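Local structure of cytochrome c' (Rhodopseudomonas palustris, 1MQV) at residues A[32-45]-A[85-99]. The protein is an electron-transport protein of unknown exact function that carries a covalently attached high-spin heme c whose iron has no sixth ligand. The protein carries 3 engineered substitutions. Sequence-based numbering, arbitrary orientation.
Sequences WDQAVVQKSLAAIA and LAAAATAAQGTIKDE. Engineered in segment 32-45: Trp32 (natural residue Phe). With HEC (heme c), chain C.
The indole of Trp32, an engineered residue that replaces phenylalanine, lies with one face against the backbone joining Asp98 to Glu99. Glu99 N sits 3.7 Å above the ring plane over its centre, while Gln34 N lies over the opposite face, toward its rim. A trans first torsion (chi1 161°) sets Trp32 CG beside its own carbonyl carbon and directs the six-membered ring across the connection, where CH2 meets Ile96 CG2 near the ring plane at 3.8 Å. The same methyl reaches Val37 CG1, the two side chains crossing at about a right angle. Further along, Leu41 lays CD1 against Ala92 CB at 3.8 Å. Helices 34-50 and 75-95 run antiparallel here as neighbours in the four-helix bundle of cytochrome c'; the axes of 34-45 and 85-95 come within 8.1 Å, with 157° between their directions. The spacing is consistent with the small residues on both sides: Ala45 is a knob in the hole formed by Ala86, Ala89, Thr90 and Gln93, its CB 3.5 Å from Thr90 OG1. In return Gln93, extended beyond CG, fits among Gln38, Leu41, Ala42 and Ala45. Gln38, bent at its second torsion, brings the end of its amide edge-on against CA and CB of Gln93, the two amide planes 67° apart. Shortening Gln38 to an alanine removes the amide, which would probably leave the backbone-near part of Gln93 less covered and its side chain freer to shift in its hole. Toward the heme, Ile44 CG2 packs on Leu85 CD1 at 3.7 Å, and Leu85 CD2 in turn touches the heme substituent atom CBB at 3.9 Å.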
loop_
_atom_site.group_PDB
_atom_site.type_symbol
_atom_site.label_atom_id
_atom_site.label_comp_id
_atom_site.label_asym_id
_atom_site.label_seq_id
_atom_site.Cartn_x
_atom_site.Cartn_y
_atom_site.Cartn_z
ATOM N N TRP A 32 15.851 15.185 -0.505
ATOM C CA TRP A 32 16.007 13.796 -0.928
ATOM C C TRP A 32 16.861 13.047 0.107
ATOM O O TRP A 32 17.834 13.609 0.633
ATOM C CB TRP A 32 16.725 13.768 -2.275
ATOM C CG TRP A 32 17.318 12.467 -2.591
ATOM C CD1 TRP A 32 18.644 12.164 -2.627
ATOM C CD2 TRP A 32 16.622 11.284 -3.000
ATOM N NE1 TRP A 32 18.821 10.871 -3.039
ATOM C CE2 TRP A 32 17.592 10.305 -3.271
ATOM C CE3 TRP A 32 15.264 10.951 -3.164
ATOM C CZ2 TRP A 32 17.258 9.018 -3.697
ATOM C CZ3 TRP A 32 14.935 9.663 -3.594
ATOM C CH2 TRP A 32 15.924 8.721 -3.846
ATOM N N ASP A 33 16.492 11.797 0.403
ATOM C CA ASP A 33 17.229 10.978 1.356
ATOM C C ASP A 33 17.026 9.577 0.825
ATOM O O ASP A 33 15.922 9.037 0.971
ATOM C CB ASP A 33 16.603 11.138 2.749
ATOM C CG ASP A 33 17.373 10.388 3.832
ATOM O OD1 ASP A 33 17.723 9.201 3.632
ATOM O OD2 ASP A 33 17.619 11.001 4.893
ATOM N N GLN A 34 18.040 8.996 0.177
ATOM C CA GLN A 34 17.867 7.675 -0.414
ATOM C C GLN A 34 17.451 6.590 0.580
ATOM O O GLN A 34 16.608 5.744 0.277
ATOM C CB GLN A 34 19.122 7.214 -1.168
ATOM C CG GLN A 34 18.993 5.762 -1.601
ATOM C CD GLN A 34 19.697 5.425 -2.902
ATOM O OE1 GLN A 34 19.290 4.498 -3.608
ATOM N NE2 GLN A 34 20.762 6.160 -3.222
ATOM N N ALA A 35 18.021 6.646 1.777
ATOM C CA ALA A 35 17.724 5.672 2.815
ATOM C C ALA A 35 16.246 5.726 3.247
ATOM O O ALA A 35 15.609 4.680 3.448
ATOM C CB ALA A 35 18.643 5.927 4.019
ATOM N N VAL A 36 15.723 6.936 3.430
ATOM C CA VAL A 36 14.319 7.101 3.825
ATOM C C VAL A 36 13.394 6.521 2.764
ATOM O O VAL A 36 12.395 5.901 3.079
ATOM C CB VAL A 36 13.955 8.611 4.012
ATOM C CG1 VAL A 36 12.404 8.776 4.128
ATOM C CG2 VAL A 36 14.667 9.164 5.259
ATOM N N VAL A 37 13.726 6.752 1.495
ATOM C CA VAL A 37 12.912 6.249 0.395
ATOM C C VAL A 37 12.963 4.730 0.343
ATOM O O VAL A 37 11.933 4.072 0.204
ATOM C CB VAL A 37 13.405 6.865 -0.914
ATOM C CG1 VAL A 37 12.723 6.237 -2.084
ATOM C CG2 VAL A 37 13.103 8.330 -0.889
ATOM N N GLN A 38 14.157 4.159 0.494
ATOM C CA GLN A 38 14.308 2.700 0.503
ATOM C C GLN A 38 13.515 2.090 1.656
ATOM O O GLN A 38 12.890 1.021 1.523
ATOM C CB GLN A 38 15.764 2.347 0.683
ATOM C CG GLN A 38 16.533 2.356 -0.602
ATOM C CD GLN A 38 16.097 1.217 -1.520
ATOM O OE1 GLN A 38 15.135 1.345 -2.271
ATOM N NE2 GLN A 38 16.795 0.087 -1.438
ATOM N N LYS A 39 13.556 2.770 2.798
ATOM C CA LYS A 39 12.827 2.276 3.983
ATOM C C LYS A 39 11.301 2.246 3.719
ATOM O O LYS A 39 10.613 1.260 4.044
ATOM C CB LYS A 39 13.170 3.162 5.171
ATOM C CG LYS A 39 12.441 2.869 6.485
ATOM C CD LYS A 39 12.937 3.810 7.548
ATOM C CE LYS A 39 12.151 3.663 8.850
ATOM N NZ LYS A 39 12.427 2.380 9.526
ATOM N N SER A 40 10.778 3.321 3.123
ATOM C CA SER A 40 9.358 3.414 2.793
ATOM C C SER A 40 8.968 2.390 1.760
ATOM O O SER A 40 7.933 1.777 1.885
ATOM C CB SER A 40 8.981 4.815 2.243
ATOM O OG SER A 40 9.107 5.801 3.261
ATOM N N LEU A 41 9.780 2.203 0.715
ATOM C CA LEU A 41 9.394 1.239 -0.292
ATOM C C LEU A 41 9.407 -0.184 0.283
ATOM O O LEU A 41 8.572 -1.021 -0.061
ATOM C CB LEU A 41 10.355 1.344 -1.482
ATOM C CG LEU A 41 10.202 2.659 -2.236
ATOM C CD1 LEU A 41 11.319 2.773 -3.298
ATOM C CD2 LEU A 41 8.850 2.646 -2.955
ATOM N N ALA A 42 10.355 -0.457 1.164
ATOM C CA ALA A 42 10.474 -1.790 1.737
ATOM C C ALA A 42 9.236 -2.047 2.603
ATOM O O ALA A 42 8.671 -3.140 2.577
ATOM C CB ALA A 42 11.759 -1.890 2.569
ATOM N N ALA A 43 8.791 -1.029 3.332
ATOM C CA ALA A 43 7.600 -1.198 4.198
ATOM C C ALA A 43 6.377 -1.462 3.360
ATOM O O ALA A 43 5.577 -2.360 3.668
ATOM C CB ALA A 43 7.360 0.016 5.013
ATOM N N ILE A 44 6.219 -0.678 2.292
ATOM C CA ILE A 44 5.083 -0.864 1.387
ATOM C C ILE A 44 5.118 -2.295 0.848
ATOM O O ILE A 44 4.087 -2.983 0.854
ATOM C CB ILE A 44 5.123 0.201 0.228
ATOM C CG1 ILE A 44 4.802 1.583 0.785
ATOM C CG2 ILE A 44 4.119 -0.167 -0.890
ATOM C CD1 ILE A 44 5.146 2.739 -0.204
ATOM N N ALA A 45 6.284 -2.776 0.414
ATOM C CA ALA A 45 6.361 -4.136 -0.144
ATOM C C ALA A 45 6.045 -5.202 0.898
ATOM O O ALA A 45 5.295 -6.129 0.623
ATOM C CB ALA A 45 7.747 -4.417 -0.766
ATOM N N LEU A 85 1.221 -4.238 -6.037
ATOM C CA LEU A 85 1.879 -3.186 -5.301
ATOM C C LEU A 85 3.181 -3.674 -4.695
ATOM O O LEU A 85 4.163 -2.948 -4.674
ATOM C CB LEU A 85 0.920 -2.629 -4.211
ATOM C CG LEU A 85 1.549 -1.610 -3.244
ATOM C CD1 LEU A 85 2.118 -0.311 -3.963
ATOM C CD2 LEU A 85 0.410 -1.259 -2.244
ATOM N N ALA A 86 3.212 -4.929 -4.228
ATOM C CA ALA A 86 4.414 -5.455 -3.632
ATOM C C ALA A 86 5.500 -5.507 -4.685
ATOM O O ALA A 86 6.628 -5.092 -4.444
ATOM C CB ALA A 86 4.150 -6.875 -3.041
ATOM N N ALA A 87 5.148 -5.978 -5.870
ATOM C CA ALA A 87 6.138 -6.044 -6.948
ATOM C C ALA A 87 6.564 -4.647 -7.447
ATOM O O ALA A 87 7.709 -4.463 -7.850
ATOM C CB ALA A 87 5.584 -6.856 -8.086
ATOM N N ALA A 88 5.660 -3.678 -7.436
ATOM C CA ALA A 88 6.016 -2.315 -7.854
ATOM C C ALA A 88 6.993 -1.686 -6.856
ATOM O O ALA A 88 8.003 -1.071 -7.250
ATOM C CB ALA A 88 4.728 -1.447 -7.990
ATOM N N ALA A 89 6.720 -1.836 -5.552
ATOM C CA ALA A 89 7.599 -1.250 -4.586
ATOM C C ALA A 89 8.933 -1.938 -4.598
ATOM O O ALA A 89 9.973 -1.291 -4.402
ATOM C CB ALA A 89 6.976 -1.299 -3.127
ATOM N N THR A 90 8.919 -3.250 -4.812
ATOM C CA THR A 90 10.169 -3.973 -4.868
ATOM C C THR A 90 10.987 -3.552 -6.078
ATOM O O THR A 90 12.215 -3.410 -5.989
ATOM C CB THR A 90 9.909 -5.492 -4.879
ATOM O OG1 THR A 90 9.302 -5.836 -3.623
ATOM C CG2 THR A 90 11.209 -6.262 -5.034
ATOM N N ALA A 91 10.335 -3.346 -7.207
ATOM C CA ALA A 91 11.087 -2.912 -8.396
ATOM C C ALA A 91 11.605 -1.472 -8.182
ATOM O O ALA A 91 12.707 -1.114 -8.597
ATOM C CB ALA A 91 10.197 -3.010 -9.636
ATOM N N ALA A 92 10.824 -0.649 -7.501
ATOM C CA ALA A 92 11.230 0.728 -7.245
ATOM C C ALA A 92 12.465 0.839 -6.331
ATOM O O ALA A 92 13.174 1.842 -6.385
ATOM C CB ALA A 92 10.013 1.556 -6.660
ATOM N N GLN A 93 12.758 -0.183 -5.532
ATOM C CA GLN A 93 13.953 -0.131 -4.688
ATOM C C GLN A 93 15.137 -0.196 -5.622
ATOM O O GLN A 93 16.188 0.357 -5.337
ATOM C CB GLN A 93 13.988 -1.305 -3.708
ATOM C CG GLN A 93 12.837 -1.215 -2.692
ATOM C CD GLN A 93 12.715 -2.431 -1.767
ATOM O OE1 GLN A 93 11.610 -2.883 -1.481
ATOM N NE2 GLN A 93 13.837 -2.932 -1.275
ATOM N N GLY A 94 14.950 -0.854 -6.759
ATOM C CA GLY A 94 16.028 -0.946 -7.719
ATOM C C GLY A 94 16.053 0.230 -8.686
ATOM O O GLY A 94 17.126 0.659 -9.117
ATOM N N THR A 95 14.886 0.786 -9.018
ATOM C CA THR A 95 14.843 1.890 -9.984
ATOM C C THR A 95 14.936 3.294 -9.404
ATOM O O THR A 95 15.305 4.227 -10.118
ATOM C CB THR A 95 13.579 1.812 -10.848
ATOM O OG1 THR A 95 12.416 2.035 -10.036
ATOM C CG2 THR A 95 13.481 0.436 -11.501
ATOM N N ILE A 96 14.581 3.474 -8.130
ATOM C CA ILE A 96 14.672 4.819 -7.541
ATOM C C ILE A 96 15.989 4.994 -6.765
ATOM O O ILE A 96 16.146 4.557 -5.627
ATOM C CB ILE A 96 13.426 5.108 -6.657
ATOM C CG1 ILE A 96 12.200 5.133 -7.580
ATOM C CG2 ILE A 96 13.579 6.490 -5.924
ATOM C CD1 ILE A 96 10.846 5.316 -6.863
ATOM N N LYS A 97 16.933 5.685 -7.396
ATOM C CA LYS A 97 18.272 5.836 -6.838
ATOM C C LYS A 97 18.702 7.288 -6.576
ATOM O O LYS A 97 19.775 7.539 -6.004
ATOM C CB LYS A 97 19.270 5.192 -7.805
ATOM C CG LYS A 97 19.421 6.017 -9.086
ATOM C CD LYS A 97 20.365 5.394 -10.083
ATOM C CE LYS A 97 19.664 4.324 -10.886
ATOM N NZ LYS A 97 20.579 3.688 -11.868
ATOM N N ASP A 98 17.879 8.231 -7.019
ATOM C CA ASP A 98 18.152 9.653 -6.829
ATOM C C ASP A 98 16.848 10.403 -6.957
ATOM O O ASP A 98 15.845 9.785 -7.266
ATOM C CB ASP A 98 19.163 10.159 -7.861
ATOM C CG ASP A 98 18.816 9.774 -9.292
ATOM O OD1 ASP A 98 17.627 9.647 -9.631
ATOM O OD2 ASP A 98 19.755 9.628 -10.105
ATOM N N GLU A 99 16.866 11.727 -6.757
ATOM C CA GLU A 99 15.647 12.523 -6.815
ATOM C C GLU A 99 14.985 12.501 -8.160
ATOM O O GLU A 99 13.758 12.454 -8.270
ATOM C CB GLU A 99 15.908 13.966 -6.386
ATOM C CG GLU A 99 14.608 14.763 -6.349
ATOM C CD GLU A 99 14.656 15.894 -5.368
ATOM O OE1 GLU A 99 15.581 15.899 -4.518
ATOM O OE2 GLU A 99 13.765 16.768 -5.439
HETATM FE FE HEC C . -5.288 1.136 1.355
HETATM C CHA HEC C . -7.242 1.360 4.087
HETATM C CHB HEC C . -3.250 3.569 2.632
HETATM C CHC HEC C . -2.924 0.413 -0.957
HETATM C CHD HEC C . -7.106 -1.682 0.236
HETATM N NA HEC C . -5.262 2.278 3.064
HETATM C C1A HEC C . -6.183 2.191 4.063
HETATM C C2A HEC C . -5.851 3.127 5.071
HETATM C C3A HEC C . -4.702 3.822 4.674
HETATM C C4A HEC C . -4.359 3.241 3.395
HETATM C CMA HEC C . -3.900 4.934 5.273
HETATM C CAA HEC C . -6.670 3.396 6.328
HETATM C CBA HEC C . -6.205 2.478 7.436
HETATM C CGA HEC C . -6.856 2.841 8.776
HETATM O O1A HEC C . -6.182 3.490 9.582
HETATM O O2A HEC C . -8.027 2.474 8.997
HETATM N NB HEC C . -3.529 1.844 0.929
HETATM C C1B HEC C . -2.864 2.937 1.458
HETATM C C2B HEC C . -1.655 3.317 0.694
HETATM C C3B HEC C . -1.569 2.440 -0.315
HETATM C C4B HEC C . -2.714 1.498 -0.150
HETATM C CMB HEC C . -0.755 4.543 1.041
HETATM C CAB HEC C . -0.578 2.378 -1.389
HETATM C CBB HEC C . 0.807 2.424 -1.170
HETATM N NC HEC C . -5.036 -0.350 0.012
HETATM C C1C HEC C . -3.993 -0.486 -0.904
HETATM C C2C HEC C . -4.217 -1.552 -1.803
HETATM C C3C HEC C . -5.411 -2.165 -1.519
HETATM C C4C HEC C . -5.908 -1.365 -0.358
HETATM C CMC HEC C . -3.346 -1.859 -3.068
HETATM C CAC HEC C . -6.167 -3.237 -2.150
HETATM C CBC HEC C . -5.431 -4.212 -2.971
HETATM N ND HEC C . -6.871 0.026 1.980
HETATM C C1D HEC C . -7.580 -0.992 1.393
HETATM C C2D HEC C . -8.808 -1.316 2.149
HETATM C C3D HEC C . -8.814 -0.443 3.210
HETATM C C4D HEC C . -7.607 0.378 3.130
HETATM C CMD HEC C . -9.654 -2.590 1.854
HETATM C CAD HEC C . -9.915 -0.459 4.374
HETATM C CBD HEC C . -9.286 -1.357 5.482
HETATM C CGD HEC C . -10.319 -1.638 6.571
HETATM O O1D HEC C . -10.977 -0.657 6.944
HETATM O O2D HEC C . -10.459 -2.796 7.009
#